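Long-range contacts in histidine acid phosphatase (Bifidobacterium longum subsp. infantis, PDB 6RXF), which probably removes phosphate groups from inositol hexakisphosphate, inositol tetrakisphosphate and 2,3-bisphosphoglycerate, as a histidine acid phosphatase of the MINPP1 subfamily: residues S150-E155 with S179-D184; E265-N270 with K301-Y306; E356-K361 with Q421-S426. The protein carries 1 engineered substitution. All blocks are in the same frame, centred on the assembly; numbering follows the deposited sequence.

Contact 1 (S150-E155 with S179-D184). With ZN (zinc ion), chain H; ZN (zinc ion), chain I.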
loop_
_atom_site.group_PDB
_atom_site.type_symbol
_atom_site.label_atom_id
_atom_site.label_comp_id
_atom_site.label_asym_id
_atom_site.label_seq_id
_atom_site.Cartn_x
_atom_site.Cartn_y
_atom_site.Cartn_z
ATOM N N SER A 150 1.228 7.571 -10.199
ATOM C CA SER A 150 2.495 7.080 -9.675
ATOM C C SER A 150 3.320 6.450 -10.786
ATOM O O SER A 150 4.544 6.616 -10.835
ATOM C CB SER A 150 2.246 6.077 -8.549
ATOM O OG SER A 150 1.511 6.678 -7.499
ATOM N N GLY A 151 2.656 5.756 -11.710
ATOM C CA GLY A 151 3.366 5.154 -12.823
ATOM C C GLY A 151 4.025 6.176 -13.730
ATOM O O GLY A 151 5.180 6.011 -14.133
ATOM N N GLU A 152 3.300 7.240 -14.087
ATOM C CA GLU A 152 3.888 8.196 -15.020
ATOM C C GLU A 152 5.030 8.973 -14.371
ATOM O O GLU A 152 5.946 9.426 -15.067
ATOM C CB GLU A 152 2.825 9.143 -15.584
ATOM C CG GLU A 152 1.823 9.676 -14.594
ATOM C CD GLU A 152 0.592 10.303 -15.257
ATOM O OE1 GLU A 152 0.521 11.550 -15.343
ATOM O OE2 GLU A 152 -0.309 9.543 -15.684
ATOM N N ASN A 153 5.022 9.101 -13.044
ATOM C CA ASN A 153 6.169 9.696 -12.371
ATOM C C ASN A 153 7.345 8.731 -12.339
ATOM O O ASN A 153 8.495 9.140 -12.538
ATOM C CB ASN A 153 5.776 10.131 -10.965
ATOM C CG ASN A 153 5.036 11.450 -10.967
ATOM O OD1 ASN A 153 5.654 12.517 -10.994
ATOM N ND2 ASN A 153 3.706 11.389 -10.968
ATOM N N PHE A 154 7.078 7.449 -12.083
ATOM C CA PHE A 154 8.118 6.434 -12.219
ATOM C C PHE A 154 8.727 6.471 -13.616
ATOM O O PHE A 154 9.953 6.474 -13.776
ATOM C CB PHE A 154 7.526 5.057 -11.912
ATOM C CG PHE A 154 8.496 3.899 -12.062
ATOM C CD1 PHE A 154 8.811 3.382 -13.314
ATOM C CD2 PHE A 154 9.037 3.285 -10.938
ATOM C CE1 PHE A 154 9.683 2.307 -13.446
ATOM C CE2 PHE A 154 9.906 2.206 -11.060
ATOM C CZ PHE A 154 10.230 1.718 -12.318
ATOM N N GLU A 155 7.877 6.504 -14.643
ATOM C CA GLU A 155 8.370 6.471 -16.015
ATOM C C GLU A 155 9.203 7.708 -16.334
ATOM O O GLU A 155 10.210 7.618 -17.046
ATOM C CB GLU A 155 7.197 6.335 -16.983
ATOM C CG GLU A 155 7.449 6.921 -18.354
ATOM C CD GLU A 155 6.324 6.626 -19.333
ATOM O OE1 GLU A 155 6.612 6.091 -20.427
ATOM O OE2 GLU A 155 5.157 6.931 -19.005
ATOM N N SER A 179 -6.327 8.451 -22.444
ATOM C CA SER A 179 -5.924 9.033 -23.716
ATOM C C SER A 179 -4.738 9.978 -23.590
ATOM O O SER A 179 -4.045 10.207 -24.586
ATOM C CB SER A 179 -7.094 9.776 -24.354
ATOM O OG SER A 179 -8.227 8.940 -24.505
ATOM N N GLY A 180 -4.464 10.493 -22.392
ATOM C CA GLY A 180 -3.418 11.479 -22.184
ATOM C C GLY A 180 -2.075 10.908 -21.774
ATOM O O GLY A 180 -1.465 10.149 -22.533
ATOM N N ASN A 181 -1.593 11.279 -20.583
ATOM C CA ASN A 181 -0.265 10.854 -20.151
ATOM C C ASN A 181 -0.229 9.388 -19.734
ATOM O O ASN A 181 0.855 8.800 -19.673
ATOM C CB ASN A 181 0.227 11.738 -18.996
ATOM C CG ASN A 181 1.747 11.820 -18.935
ATOM O OD1 ASN A 181 2.415 10.874 -18.508
ATOM N ND2 ASN A 181 2.300 12.934 -19.396
ATOM N N GLY A 182 -1.377 8.796 -19.419
ATOM C CA GLY A 182 -1.427 7.383 -19.105
ATOM C C GLY A 182 -1.582 6.513 -20.338
ATOM O O GLY A 182 -1.929 5.331 -20.241
ATOM N N LYS A 183 -1.331 7.104 -21.509
ATOM C CA LYS A 183 -1.413 6.386 -22.779
ATOM C C LYS A 183 -0.463 5.195 -22.844
ATOM O O LYS A 183 -0.681 4.289 -23.656
ATOM C CB LYS A 183 -1.130 7.342 -23.954
ATOM C CG LYS A 183 0.360 7.728 -24.198
ATOM C CD LYS A 183 1.079 8.242 -22.935
ATOM C CE LYS A 183 2.472 8.795 -23.200
ATOM N NZ LYS A 183 3.234 8.900 -21.928
ATOM N N ASP A 184 0.577 5.173 -22.015
ATOM C CA ASP A 184 1.583 4.119 -22.052
ATOM C C ASP A 184 1.236 2.918 -21.187
ATOM O O ASP A 184 1.921 1.893 -21.280
ATOM C CB ASP A 184 2.941 4.667 -21.603
ATOM C CG ASP A 184 3.671 5.385 -22.710
ATOM O OD1 ASP A 184 3.391 5.088 -23.891
ATOM O OD2 ASP A 184 4.531 6.234 -22.401
HETATM ZN ZN ZN H . 3.294 7.251 -19.957
HETATM ZN ZN ZN I . 5.481 7.873 -22.235
HETATM O O HOH W 1 7.578 6.853 -22.684
#
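E152 meets N181 where helix 145-161 faces the loop that leads into strand 185-187. The nearest approach is alongside the base of the glutamate: E152 CB lies 3.4 Å from N181 OD1, and the carboxylate passes over N181 CB, its plane turned 31° from that of the amide. No hydrogen bond forms here. N181 is poorly ordered, consistent with so loose a grip. G182 N, 4.0 Å from E152 OE2, is held instead by D178. Further along, F154 faces into the fold, packing on Y139, F399 and F401 and so fixing the helix against the main sheet. E155 then does the real joining. With CG roughly trans to its backbone N (chi1 153°) and the chain extended, its carboxylate reaches a pair of zinc ions. E155 OE2 binds one zinc at 2.1 Å, and D184 OD2 binds the other at 1.9 Å. Water 1, a ligand of this second zinc, donates a hydrogen bond to E155 OE1. K183 curls back to the same spot, its NZ modelled within bonding range of both metals and 3.0 Å from D184 OD2. The amine cannot be a zinc ligand and an ammonium partner of D184 at once, so the lysine's role is doubtful. E155 OE1 and D184 OD2 stand 2.9 Å apart, two acceptors with no hydrogen bond between them. Positive charge from the metals, and perhaps the lysine, probably offsets their repulsion and so helps tie helix to loop.

Contact 2 (E265-N270 with K301-Y306). With ZN (zinc ion), chain F.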
loop_
_atom_site.group_PDB
_atom_site.type_symbol
_atom_site.label_atom_id
_atom_site.label_comp_id
_atom_site.label_asym_id
_atom_site.label_seq_id
_atom_site.Cartn_x
_atom_site.Cartn_y
_atom_site.Cartn_z
ATOM N N GLU A 265 -24.373 10.670 25.127
ATOM C CA GLU A 265 -25.227 11.844 25.007
ATOM C C GLU A 265 -24.959 12.648 23.745
ATOM O O GLU A 265 -25.767 13.519 23.402
ATOM C CB GLU A 265 -25.055 12.757 26.227
ATOM C CG GLU A 265 -25.696 12.230 27.499
ATOM C CD GLU A 265 -25.168 12.923 28.738
ATOM O OE1 GLU A 265 -24.741 12.219 29.680
ATOM O OE2 GLU A 265 -25.176 14.172 28.770
ATOM N N TYR A 266 -23.852 12.382 23.057
ATOM C CA TYR A 266 -23.493 13.063 21.823
ATOM C C TYR A 266 -23.370 12.055 20.691
ATOM O O TYR A 266 -23.001 10.897 20.909
ATOM C CB TYR A 266 -22.166 13.804 21.952
ATOM C CG TYR A 266 -22.244 15.112 22.683
ATOM C CD1 TYR A 266 -23.229 16.040 22.381
ATOM C CD2 TYR A 266 -21.327 15.422 23.675
ATOM C CE1 TYR A 266 -23.298 17.243 23.046
ATOM C CE2 TYR A 266 -21.388 16.620 24.348
ATOM C CZ TYR A 266 -22.373 17.529 24.028
ATOM O OH TYR A 266 -22.435 18.730 24.698
ATOM N N LYS A 267 -23.674 12.513 19.479
ATOM C CA LYS A 267 -23.460 11.708 18.285
ATOM C C LYS A 267 -23.498 12.596 17.050
ATOM O O LYS A 267 -24.401 13.427 16.905
ATOM C CB LYS A 267 -24.506 10.599 18.174
ATOM C CG LYS A 267 -24.383 9.777 16.903
ATOM C CD LYS A 267 -25.461 8.710 16.837
ATOM C CE LYS A 267 -24.999 7.417 17.494
ATOM N NZ LYS A 267 -24.284 6.528 16.543
ATOM N N TRP A 268 -22.521 12.439 16.162
ATOM C CA TRP A 268 -22.402 13.269 14.972
ATOM C C TRP A 268 -22.392 12.391 13.733
ATOM O O TRP A 268 -21.627 11.424 13.660
ATOM C CB TRP A 268 -21.130 14.112 15.017
ATOM C CG TRP A 268 -21.097 15.064 16.162
ATOM C CD1 TRP A 268 -21.619 16.320 16.194
ATOM C CD2 TRP A 268 -20.504 14.840 17.444
ATOM N NE1 TRP A 268 -21.389 16.894 17.419
ATOM C CE2 TRP A 268 -20.708 16.004 18.206
ATOM C CE3 TRP A 268 -19.815 13.769 18.018
ATOM C CZ2 TRP A 268 -20.249 16.129 19.516
ATOM C CZ3 TRP A 268 -19.362 13.892 19.316
ATOM C CH2 TRP A 268 -19.577 15.065 20.050
ATOM N N TYR A 269 -23.235 12.730 12.765
ATOM C CA TYR A 269 -23.226 12.089 11.461
ATOM C C TYR A 269 -22.545 12.999 10.444
ATOM O O TYR A 269 -22.413 14.210 10.643
ATOM C CB TYR A 269 -24.649 11.748 11.010
ATOM C CG TYR A 269 -25.235 10.523 11.683
ATOM C CD1 TYR A 269 -25.947 10.632 12.869
ATOM C CD2 TYR A 269 -25.085 9.256 11.124
ATOM C CE1 TYR A 269 -26.492 9.516 13.485
ATOM C CE2 TYR A 269 -25.629 8.132 11.735
ATOM C CZ TYR A 269 -26.330 8.271 12.914
ATOM O OH TYR A 269 -26.872 7.164 13.524
ATOM N N ASN A 270 -22.090 12.394 9.350
ATOM C CA ASN A 270 -21.363 13.135 8.320
ATOM C C ASN A 270 -22.340 13.866 7.395
ATOM O O ASN A 270 -22.370 13.679 6.178
ATOM C CB ASN A 270 -20.447 12.205 7.538
ATOM C CG ASN A 270 -19.433 12.966 6.721
ATOM O OD1 ASN A 270 -19.363 14.190 6.801
ATOM N ND2 ASN A 270 -18.640 12.254 5.936
ATOM N N LYS A 301 -20.179 8.196 11.066
ATOM C CA LYS A 301 -20.561 8.881 12.286
ATOM C C LYS A 301 -19.424 8.827 13.297
ATOM O O LYS A 301 -18.463 8.069 13.152
ATOM C CB LYS A 301 -21.840 8.267 12.872
ATOM C CG LYS A 301 -21.610 7.006 13.680
ATOM C CD LYS A 301 -22.851 6.130 13.731
ATOM C CE LYS A 301 -22.931 5.205 12.540
ATOM N NZ LYS A 301 -24.061 4.257 12.694
ATOM N N ILE A 302 -19.542 9.670 14.316
ATOM C CA ILE A 302 -18.721 9.619 15.521
ATOM C C ILE A 302 -19.674 9.338 16.680
ATOM O O ILE A 302 -20.500 10.201 17.020
ATOM C CB ILE A 302 -17.950 10.932 15.749
ATOM C CG1 ILE A 302 -16.881 11.166 14.681
ATOM C CG2 ILE A 302 -17.340 10.959 17.153
ATOM C CD1 ILE A 302 -16.105 12.475 14.884
ATOM N N LYS A 303 -19.575 8.138 17.284
ATOM C CA LYS A 303 -20.419 7.785 18.424
ATOM C C LYS A 303 -19.640 7.672 19.742
ATOM O O LYS A 303 -20.256 7.626 20.821
ATOM C CB LYS A 303 -21.179 6.468 18.175
ATOM C CG LYS A 303 -20.434 5.185 17.925
ATOM C CD LYS A 303 -20.292 4.749 16.489
ATOM C CE LYS A 303 -19.332 3.524 16.343
ATOM N NZ LYS A 303 -19.049 3.176 14.920
ATOM N N SER A 304 -18.304 7.624 19.702
ATOM C CA SER A 304 -17.532 7.363 20.912
ATOM C C SER A 304 -16.251 8.184 20.896
ATOM O O SER A 304 -15.885 8.795 19.889
ATOM C CB SER A 304 -17.200 5.878 21.047
ATOM O OG SER A 304 -16.452 5.444 19.921
ATOM N N GLU A 305 -15.575 8.187 22.045
ATOM C CA GLU A 305 -14.225 8.741 22.125
ATOM C C GLU A 305 -13.271 8.024 21.179
ATOM O O GLU A 305 -12.367 8.651 20.612
ATOM C CB GLU A 305 -13.695 8.640 23.556
ATOM C CG GLU A 305 -14.163 9.745 24.466
ATOM C CD GLU A 305 -13.428 9.739 25.788
ATOM O OE1 GLU A 305 -12.936 8.664 26.191
ATOM O OE2 GLU A 305 -13.339 10.812 26.423
ATOM N N TYR A 306 -13.456 6.713 21.003
ATOM C CA TYR A 306 -12.622 5.950 20.078
ATOM C C TYR A 306 -12.738 6.477 18.650
ATOM O O TYR A 306 -11.729 6.591 17.947
ATOM C CB TYR A 306 -13.005 4.471 20.138
ATOM C CG TYR A 306 -12.372 3.603 19.070
ATOM C CD1 TYR A 306 -11.048 3.201 19.170
ATOM C CD2 TYR A 306 -13.107 3.161 17.978
ATOM C CE1 TYR A 306 -10.468 2.393 18.205
ATOM C CE2 TYR A 306 -12.534 2.350 17.007
ATOM C CZ TYR A 306 -11.214 1.972 17.127
ATOM O OH TYR A 306 -10.634 1.172 16.167
HETATM ZN ZN ZN F . -13.333 9.749 28.503
#
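W268 and I302 exchange both backbone hydrogen bonds of the contact. I302 N gives to W268 O at 2.8 Å, within the carbonyl plane, and W268 N returns to I302 O at 3.1 Å, nearly straight but tilted from that plane. Two CA-H...O contacts flank them, the shorter from K301 CA to W268 O. Beyond the pair, N270 continues the bonding with K300. This is a small two-stranded antiparallel ribbon, with W268 and I302 a hydrogen-bonded pair on one face and Y269 and K301 a non-hydrogen-bonded pair on the other. Its second strand runs almost directly into helix 305-321, where S304 is the N-cap.

Apolar packing belongs to the first face. W268 CE3 rests 3.8 Å from I302 CG2, the methyl that stands trans to the backbone N, while W268 NE1 hydrogen-bonds T69 OG1. Helix 59-73 lies against this face through M66 and L62.

On the second face Y269 and K301 run side by side. K301 CB sits over the tyrosine ring, 4.1 Å from its centroid and offset toward the rim, a CH-pi contact. A serine in place of Y269 would probably leave the aliphatic part of K301 without its aromatic support and the lysine free to swing.

Among the charges, K267 doubles back so that its NZ comes 3.2 Å from K301 CD, with K301 NZ only 4.5 Å away; like charges this close probably disfavour each other. At the helix start E305 chelates a zinc through both carboxylate oxygens, OE2 at 2.3 Å, with H246 and E262 completing its ligands.

Contact 3 (E356-K361 with Q421-S426). With ZN (zinc ion), chain G.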
loop_
_atom_site.group_PDB
_atom_site.type_symbol
_atom_site.label_atom_id
_atom_site.label_comp_id
_atom_site.label_asym_id
_atom_site.label_seq_id
_atom_site.Cartn_x
_atom_site.Cartn_y
_atom_site.Cartn_z
ATOM N N GLU A 356 -6.971 -4.112 11.616
ATOM C CA GLU A 356 -7.952 -4.260 10.545
ATOM C C GLU A 356 -7.291 -4.749 9.260
ATOM O O GLU A 356 -7.834 -5.615 8.565
ATOM C CB GLU A 356 -8.685 -2.939 10.310
ATOM C CG GLU A 356 -10.066 -3.105 9.682
ATOM C CD GLU A 356 -10.588 -1.827 9.050
ATOM O OE1 GLU A 356 -11.587 -1.903 8.304
ATOM O OE2 GLU A 356 -10.005 -0.750 9.296
ATOM N N ASP A 357 -6.105 -4.226 8.939
ATOM C CA ASP A 357 -5.407 -4.678 7.738
ATOM C C ASP A 357 -4.868 -6.090 7.911
ATOM O O ASP A 357 -4.931 -6.903 6.981
ATOM C CB ASP A 357 -4.268 -3.721 7.392
ATOM C CG ASP A 357 -4.761 -2.410 6.818
ATOM O OD1 ASP A 357 -5.891 -2.385 6.283
ATOM O OD2 ASP A 357 -4.018 -1.406 6.897
ATOM N N PHE A 358 -4.319 -6.393 9.091
ATOM C CA PHE A 358 -3.741 -7.711 9.328
ATOM C C PHE A 358 -4.778 -8.808 9.146
ATOM O O PHE A 358 -4.514 -9.822 8.490
ATOM C CB PHE A 358 -3.134 -7.772 10.731
ATOM C CG PHE A 358 -2.535 -9.105 11.072
ATOM C CD1 PHE A 358 -1.234 -9.407 10.699
ATOM C CD2 PHE A 358 -3.268 -10.054 11.764
ATOM C CE1 PHE A 358 -0.676 -10.633 11.005
ATOM C CE2 PHE A 358 -2.717 -11.283 12.072
ATOM C CZ PHE A 358 -1.418 -11.573 11.694
ATOM N N TYR A 359 -5.971 -8.617 9.702
ATOM C CA TYR A 359 -6.973 -9.670 9.674
ATOM C C TYR A 359 -7.697 -9.774 8.338
ATOM O O TYR A 359 -8.218 -10.845 8.016
ATOM C CB TYR A 359 -7.982 -9.450 10.800
ATOM C CG TYR A 359 -7.531 -10.017 12.129
ATOM C CD1 TYR A 359 -7.466 -11.388 12.333
ATOM C CD2 TYR A 359 -7.169 -9.184 13.177
ATOM C CE1 TYR A 359 -7.060 -11.915 13.545
ATOM C CE2 TYR A 359 -6.763 -9.700 14.391
ATOM C CZ TYR A 359 -6.711 -11.067 14.569
ATOM O OH TYR A 359 -6.303 -11.581 15.776
ATOM N N GLU A 360 -7.734 -8.705 7.548
ATOM C CA GLU A 360 -8.498 -8.716 6.307
ATOM C C GLU A 360 -7.651 -8.880 5.054
ATOM O O GLU A 360 -8.133 -9.451 4.073
ATOM C CB GLU A 360 -9.322 -7.431 6.186
ATOM C CG GLU A 360 -10.424 -7.316 7.223
ATOM C CD GLU A 360 -11.281 -6.081 7.030
ATOM O OE1 GLU A 360 -11.060 -5.344 6.042
ATOM O OE2 GLU A 360 -12.180 -5.849 7.865
ATOM N N LYS A 361 -6.406 -8.403 5.053
ATOM C CA LYS A 361 -5.587 -8.448 3.852
ATOM C C LYS A 361 -4.218 -9.091 4.039
ATOM O O LYS A 361 -3.521 -9.288 3.040
ATOM C CB LYS A 361 -5.398 -7.032 3.281
ATOM C CG LYS A 361 -6.688 -6.226 3.202
ATOM C CD LYS A 361 -6.414 -4.737 3.026
ATOM C CE LYS A 361 -7.635 -3.892 3.367
ATOM N NZ LYS A 361 -8.045 -4.074 4.786
ATOM N N GLN A 421 3.941 -14.526 10.334
ATOM C CA GLN A 421 3.347 -15.017 11.574
ATOM C C GLN A 421 1.849 -14.756 11.545
ATOM O O GLN A 421 1.416 -13.599 11.571
ATOM C CB GLN A 421 3.985 -14.357 12.796
ATOM C CG GLN A 421 3.314 -14.718 14.115
ATOM C CD GLN A 421 3.593 -16.149 14.534
ATOM O OE1 GLN A 421 4.736 -16.602 14.507
ATOM N NE2 GLN A 421 2.547 -16.871 14.917
ATOM N N GLN A 422 1.064 -15.823 11.504
ATOM C CA GLN A 422 -0.376 -15.684 11.622
ATOM C C GLN A 422 -0.782 -15.553 13.086
ATOM O O GLN A 422 -0.087 -16.019 13.993
ATOM C CB GLN A 422 -1.080 -16.880 10.988
ATOM C CG GLN A 422 -0.832 -17.014 9.502
ATOM C CD GLN A 422 -1.688 -18.091 8.879
ATOM O OE1 GLN A 422 -2.644 -17.805 8.155
ATOM N NE2 GLN A 422 -1.351 -19.343 9.160
ATOM N N ALA A 423 -1.913 -14.899 13.309
ATOM C CA ALA A 423 -2.452 -14.725 14.646
ATOM C C ALA A 423 -3.151 -16.003 15.105
ATOM O O ALA A 423 -3.500 -16.857 14.286
ATOM C CB ALA A 423 -3.423 -13.549 14.665
ATOM N N PRO A 424 -3.354 -16.165 16.415
ATOM C CA PRO A 424 -4.067 -17.352 16.901
ATOM C C PRO A 424 -5.482 -17.428 16.350
ATOM O O PRO A 424 -6.162 -16.415 16.170
ATOM C CB PRO A 424 -4.074 -17.162 18.423
ATOM C CG PRO A 424 -2.927 -16.264 18.701
ATOM C CD PRO A 424 -2.844 -15.340 17.525
ATOM N N ALA A 425 -5.924 -18.655 16.077
ATOM C CA ALA A 425 -7.309 -18.908 15.677
ATOM C C ALA A 425 -8.198 -18.714 16.902
ATOM O O ALA A 425 -8.577 -19.661 17.598
ATOM C CB ALA A 425 -7.458 -20.308 15.091
ATOM N N SER A 426 -8.526 -17.453 17.172
ATOM C CA SER A 426 -9.246 -17.082 18.383
ATOM C C SER A 426 -9.789 -15.673 18.219
ATOM O O SER A 426 -9.192 -14.842 17.530
ATOM C CB SER A 426 -8.341 -17.158 19.619
ATOM O OG SER A 426 -8.961 -16.564 20.747
HETATM ZN ZN ZN G . -13.368 -4.575 8.916
HETATM O O HOH W 2 -6.774 -14.039 16.185
#
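F358 swings its ring out from the helix with CG trans to the backbone N (chi1 179°), while Y359, with CG trans to the carbonyl carbon (chi1 -84°), sends its ring toward the same methyl, that of A423. F358 arrives edge on: CE2 lies 3.5 Å from A423 CB, and CZ is 3.5 Å from Q421 O, which meets the ring edge in plane and takes its hydrogen bond from N436. Y359 brings its hydroxyl end, OH 3.7 Å from A423 CB. The two aromatics brace each other, since F358 CD2 sits 4.2 Å above the centre of the Y359 ring. No direct hydrogen bond crosses the contact, but water 2 does so: Y359 OH donates to it, and it donates to P424 O and S426 O. The same hydroxyl accepts from Y431 N. Away from the loop K361 NZ bridges D357 and E360, whose OE2 binds a zinc at 2.0 Å. The loop is pinned to the chain just past the helix by A423 backbone bonds to S364 and A366. F358 also stacks on Y431 and meets W438 edge-to-face, while Y359 and E356 touch helix 226-236 and K361 packs on helices 210-224 and 404-414.

In the fold
All three contacts carry zinc ligands, yet none touches another. Contacts 2 and 3 are about 7 Å apart at their nearest atoms, joined in the chain by helices 305-321 and 342-361. Contact 1 stands apart: its centre is 41 Å from that of contact 2 and 35 Å from that of contact 3. Its helix faces the Arg-His-Gly motif characteristic of histidine acid phosphatases, since S150 touches H49 and S150 OG hydrogen-bonds G50 N. K361 of contact 3 packs on helix 404-414, whose start carries His-Ala-Gln where this family usually has His-Ala-Glu or His-Asp, so contact 3 probably also borders the catalytic pocket. The K303 side chain of contact 2 comes about 11 Å from that of E356.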